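Local coordinates for protein Nrps/pks (Streptomyces albus, PDB 4OPF) that forms a ketosynthase domain of the AT-less type I polyketide synthase OzmH and probably handles acyl chains during oxazolomycin assembly, at residues V327-G332 against V356-G361; F221-G226 against H333-E338. One frame throughout, in Å; residues are numbered along the deposited sequence.

Contact 1 (V327-G332 against V356-G361); sequences VKPNIG and VPFLSG
Asn330 ND2 is held by two acceptors: a water 3.0 Å away, which leads on to Pro357 O, and the backbone oxygen of Arg35. The other end of the same amide reaches the opposite segment in a similar way. A second water lies 2.8 Å from Asn330 OD1 and takes the hydrogen of Leu359 N at 2.9 Å. No direct hydrogen bond joins the segments 327-332 and 356-361; these two waters do that work, and together with Arg35 they fix how the amide is turned. With CG anti to its own carbonyl carbon (chi1 -55°), the Asn330 side chain crosses that of Leu359 at about a right angle. Both Leu359 methyls lie 3.8 Å from Asn330 ND2, CD2 standing above the amide plane.

The apolar half of the contact is built on Pro329. Its CB packs against Leu359 CB at 3.7 Å, while Pro329 CG approaches the Phe358 ring obliquely, coming to 4.4 Å from CE1. Phe358 in turn stacks with Phe377.

Segment 327-332 opens the Lys-x-Asn-Ile-Gly-His motif of ketosynthases. Lys328 NZ bonds to the backbone oxygens of Asn295 and Ala296; Asn295 probably stands where condensing relatives carry a histidine. The short helix 328-331 packs against two longer ones: Leu31 of helix 24-33 touches Asn330, and Ala341 of helix 338-352 touches Ile331. The extended chain that follows strand 354-355 packs along its Pro329-Asn330 side.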
# COMPACT_ATOMS: atom_id res chain seq x y z
N VAL A 327 18.03 7.25 16.62
CA VAL A 327 17.77 6.32 17.72
C VAL A 327 18.66 5.12 17.67
O VAL A 327 18.68 4.33 18.62
CB VAL A 327 16.33 5.73 17.76
CG1 VAL A 327 15.37 6.79 18.07
CG2 VAL A 327 15.90 5.12 16.44
N LYS A 328 19.30 4.90 16.54
CA LYS A 328 19.99 3.61 16.37
C LYS A 328 21.12 3.34 17.38
O LYS A 328 21.29 2.22 17.82
CB LYS A 328 20.52 3.46 14.96
CG LYS A 328 19.40 3.40 13.95
CD LYS A 328 19.94 3.06 12.58
CE LYS A 328 18.87 3.30 11.54
NZ LYS A 328 19.48 2.99 10.21
N PRO A 329 21.91 4.35 17.76
CA PRO A 329 22.89 4.07 18.81
C PRO A 329 22.23 3.74 20.16
O PRO A 329 22.84 3.08 20.97
CB PRO A 329 23.67 5.38 18.92
CG PRO A 329 23.47 6.03 17.59
CD PRO A 329 22.03 5.72 17.26
N ASN A 330 20.97 4.14 20.38
CA ASN A 330 20.27 3.83 21.61
C ASN A 330 19.64 2.43 21.60
O ASN A 330 19.63 1.77 22.63
CB ASN A 330 19.14 4.81 21.86
CG ASN A 330 19.58 6.28 21.85
OD1 ASN A 330 19.77 6.90 20.78
ND2 ASN A 330 19.67 6.85 23.02
N ILE A 331 19.04 2.01 20.49
CA ILE A 331 18.29 0.75 20.47
C ILE A 331 18.65 -0.23 19.37
O ILE A 331 18.01 -1.28 19.29
CB ILE A 331 16.79 1.00 20.34
CG1 ILE A 331 16.46 1.63 19.02
CG2 ILE A 331 16.29 1.84 21.52
CD1 ILE A 331 14.96 1.80 18.77
N GLY A 332 19.69 0.06 18.59
CA GLY A 332 20.08 -0.73 17.42
C GLY A 332 19.20 -0.41 16.21
O GLY A 332 18.56 0.62 16.18
N VAL A 356 16.77 15.44 22.54
CA VAL A 356 17.53 14.43 23.22
C VAL A 356 18.96 14.33 22.72
O VAL A 356 19.29 14.76 21.62
CB VAL A 356 16.86 13.10 23.12
CG1 VAL A 356 15.46 13.21 23.63
CG2 VAL A 356 16.89 12.57 21.69
N PRO A 357 19.84 13.75 23.55
CA PRO A 357 21.23 13.62 23.12
C PRO A 357 21.38 12.69 21.92
O PRO A 357 20.67 11.70 21.80
CB PRO A 357 21.93 12.96 24.32
CG PRO A 357 20.96 12.93 25.42
CD PRO A 357 19.63 13.41 24.95
N PHE A 358 22.34 13.01 21.09
CA PHE A 358 22.85 12.10 20.10
C PHE A 358 24.09 11.39 20.63
O PHE A 358 25.02 12.04 21.14
CB PHE A 358 23.18 12.85 18.84
CG PHE A 358 23.80 12.01 17.79
CD1 PHE A 358 23.10 11.00 17.19
CD2 PHE A 358 25.11 12.23 17.40
CE1 PHE A 358 23.68 10.21 16.20
CE2 PHE A 358 25.69 11.47 16.40
CZ PHE A 358 24.98 10.45 15.80
N LEU A 359 24.12 10.07 20.50
CA LEU A 359 25.21 9.27 21.08
C LEU A 359 26.49 9.15 20.23
O LEU A 359 27.58 9.30 20.75
CB LEU A 359 24.68 7.89 21.50
CG LEU A 359 24.05 7.81 22.89
CD1 LEU A 359 22.93 8.82 23.05
CD2 LEU A 359 23.49 6.41 23.14
N SER A 360 26.40 8.92 18.93
CA SER A 360 27.61 8.67 18.11
C SER A 360 28.28 9.95 17.56
O SER A 360 28.43 10.93 18.30
CB SER A 360 27.28 7.68 16.99
OG SER A 360 28.45 7.22 16.35
N GLY A 361 28.71 9.95 16.27
CA GLY A 361 29.30 11.14 15.58
C GLY A 361 30.66 11.65 16.07
O GLY A 361 31.10 12.77 15.72
O HOH W 1 21.72 8.61 19.79
O HOH W 2 19.24 9.82 22.99

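Contact 2 (F221-G226 against H333-E338); sequences FTPAEG and HPQCAE
His333 is pinned to the 221-226 loop through both its backbone N and O. Its N donates to Thr222 O at 2.9 Å, almost straight at 173°, and its O accepts from Ala224 N at 3.0 Å, the two bonds forming a single beta bridge about Pro223. Along the side chain, CB rests on Phe221 CB at 3.8 Å. CG lies anti to the backbone N (chi1 -166°), which brings ND1 back to Gln335 N, a 3.2 Å bond whose donor is tilted from the ring plane. At the tip, NE2 lies beside the Lys328 side chain, and the His333 side chain also touches Cys160.

The Gln335 chain folds back at chi2 (-76°), bringing NE2 within 3.1 Å of His333 O, on the other side of that carbonyl's plane from Ala224 N; NE2 also meets Pro223 CB at 3.9 Å. Were the glutamine cut back to an alanine, His333 O would probably be left with Ala224 N as its one remaining grip here, and Pro223 CB would lose its cover.

A histidine closing the Lys-x-Asn-Ile-Gly-His motif beside a cysteine is typical of the active site of ketosynthases with the thiolase fold.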
# COMPACT_ATOMS: atom_id res chain seq x y z
N PHE A 221 24.58 -1.73 12.22
CA PHE A 221 24.16 -1.83 13.63
C PHE A 221 23.82 -3.24 14.06
O PHE A 221 23.67 -4.11 13.21
CB PHE A 221 22.94 -0.94 13.85
CG PHE A 221 23.26 0.50 13.76
CD1 PHE A 221 23.72 1.19 14.89
CD2 PHE A 221 23.16 1.17 12.55
CE1 PHE A 221 24.05 2.54 14.82
CE2 PHE A 221 23.46 2.52 12.46
CZ PHE A 221 23.91 3.21 13.59
N THR A 222 23.68 -3.44 15.37
CA THR A 222 23.01 -4.63 15.88
C THR A 222 21.54 -4.64 15.39
O THR A 222 20.80 -3.69 15.63
CB THR A 222 22.99 -4.71 17.42
OG1 THR A 222 24.16 -4.11 17.97
CG2 THR A 222 22.90 -6.21 17.92
N PRO A 223 21.13 -5.71 14.71
CA PRO A 223 19.69 -5.89 14.50
C PRO A 223 18.98 -5.91 15.84
O PRO A 223 19.54 -6.39 16.85
CB PRO A 223 19.58 -7.24 13.78
CG PRO A 223 20.93 -7.45 13.15
CD PRO A 223 21.90 -6.86 14.16
N ALA A 224 17.79 -5.32 15.85
CA ALA A 224 17.01 -5.14 17.04
C ALA A 224 15.52 -5.41 16.78
O ALA A 224 15.06 -5.45 15.65
CB ALA A 224 17.17 -3.72 17.53
N GLU A 225 14.78 -5.51 17.85
CA GLU A 225 13.36 -5.75 17.83
C GLU A 225 12.71 -4.45 18.18
O GLU A 225 13.35 -3.53 18.68
CB GLU A 225 13.01 -6.84 18.82
CG GLU A 225 13.61 -8.15 18.40
CD GLU A 225 13.16 -9.31 19.28
OE1 GLU A 225 13.00 -9.12 20.53
OE2 GLU A 225 12.99 -10.41 18.71
N GLY A 226 11.43 -4.37 17.86
CA GLY A 226 10.63 -3.23 18.26
C GLY A 226 9.22 -3.28 17.72
O GLY A 226 8.92 -4.00 16.75
N HIS A 333 19.15 -1.32 15.23
CA HIS A 333 18.41 -1.14 13.99
C HIS A 333 17.17 -2.05 13.98
O HIS A 333 17.28 -3.23 13.69
CB HIS A 333 19.29 -1.49 12.79
CG HIS A 333 18.74 -1.01 11.48
ND1 HIS A 333 17.39 -0.90 11.22
CD2 HIS A 333 19.35 -0.64 10.33
CE1 HIS A 333 17.19 -0.46 9.99
NE2 HIS A 333 18.37 -0.28 9.43
N PRO A 334 15.97 -1.51 14.30
CA PRO A 334 14.76 -2.36 14.38
C PRO A 334 14.10 -2.71 13.05
O PRO A 334 12.90 -2.96 13.03
CB PRO A 334 13.81 -1.55 15.26
CG PRO A 334 14.41 -0.21 15.44
CD PRO A 334 15.69 -0.11 14.64
N GLN A 335 14.87 -2.78 11.97
CA GLN A 335 14.40 -3.18 10.65
C GLN A 335 13.05 -2.51 10.27
O GLN A 335 12.97 -1.28 10.21
CB GLN A 335 14.35 -4.70 10.58
CG GLN A 335 15.50 -5.39 11.30
CD GLN A 335 16.78 -5.32 10.52
OE1 GLN A 335 16.81 -5.71 9.34
NE2 GLN A 335 17.87 -4.85 11.15
N CYS A 336 11.95 -3.28 10.09
CA CYS A 336 10.64 -2.70 9.66
C CYS A 336 10.07 -1.73 10.66
O CYS A 336 9.29 -0.89 10.33
CB CYS A 336 9.60 -3.82 9.31
SG CYS A 336 10.15 -4.82 7.87
N ALA A 337 10.42 -1.88 11.91
CA ALA A 337 10.00 -0.92 12.90
C ALA A 337 10.90 0.35 13.03
O ALA A 337 10.70 1.16 13.94
CB ALA A 337 9.93 -1.62 14.26
N GLU A 338 11.92 0.50 12.19
CA GLU A 338 12.91 1.61 12.38
C GLU A 338 12.23 2.94 12.26
O GLU A 338 12.48 3.88 13.07
CB GLU A 338 14.09 1.55 11.36
CG GLU A 338 15.07 2.75 11.39
CD GLU A 338 14.93 3.73 10.21
OE1 GLU A 338 14.14 4.70 10.29
OE2 GLU A 338 15.63 3.57 9.18

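The two contacts share one continuous run, 327-338, which meets the 356-361 chain on one side and the 221-226 loop on another. Lys328 spans them: it takes no part in contact 1 itself, but its CD packs 3.6 Å from Phe221 CE2, and its CE lies against Glu338 CG. Contact 1 is the more buried, although its centre is farther from the middle of the chain; it combines apolar packing with bridging waters. Contact 2 is partly exposed through Thr222 and Pro223, and is knit by direct backbone hydrogen bonds. Contact 1 thus seats the short helix at the start of the motif, and contact 2 fixes the histidine at its end.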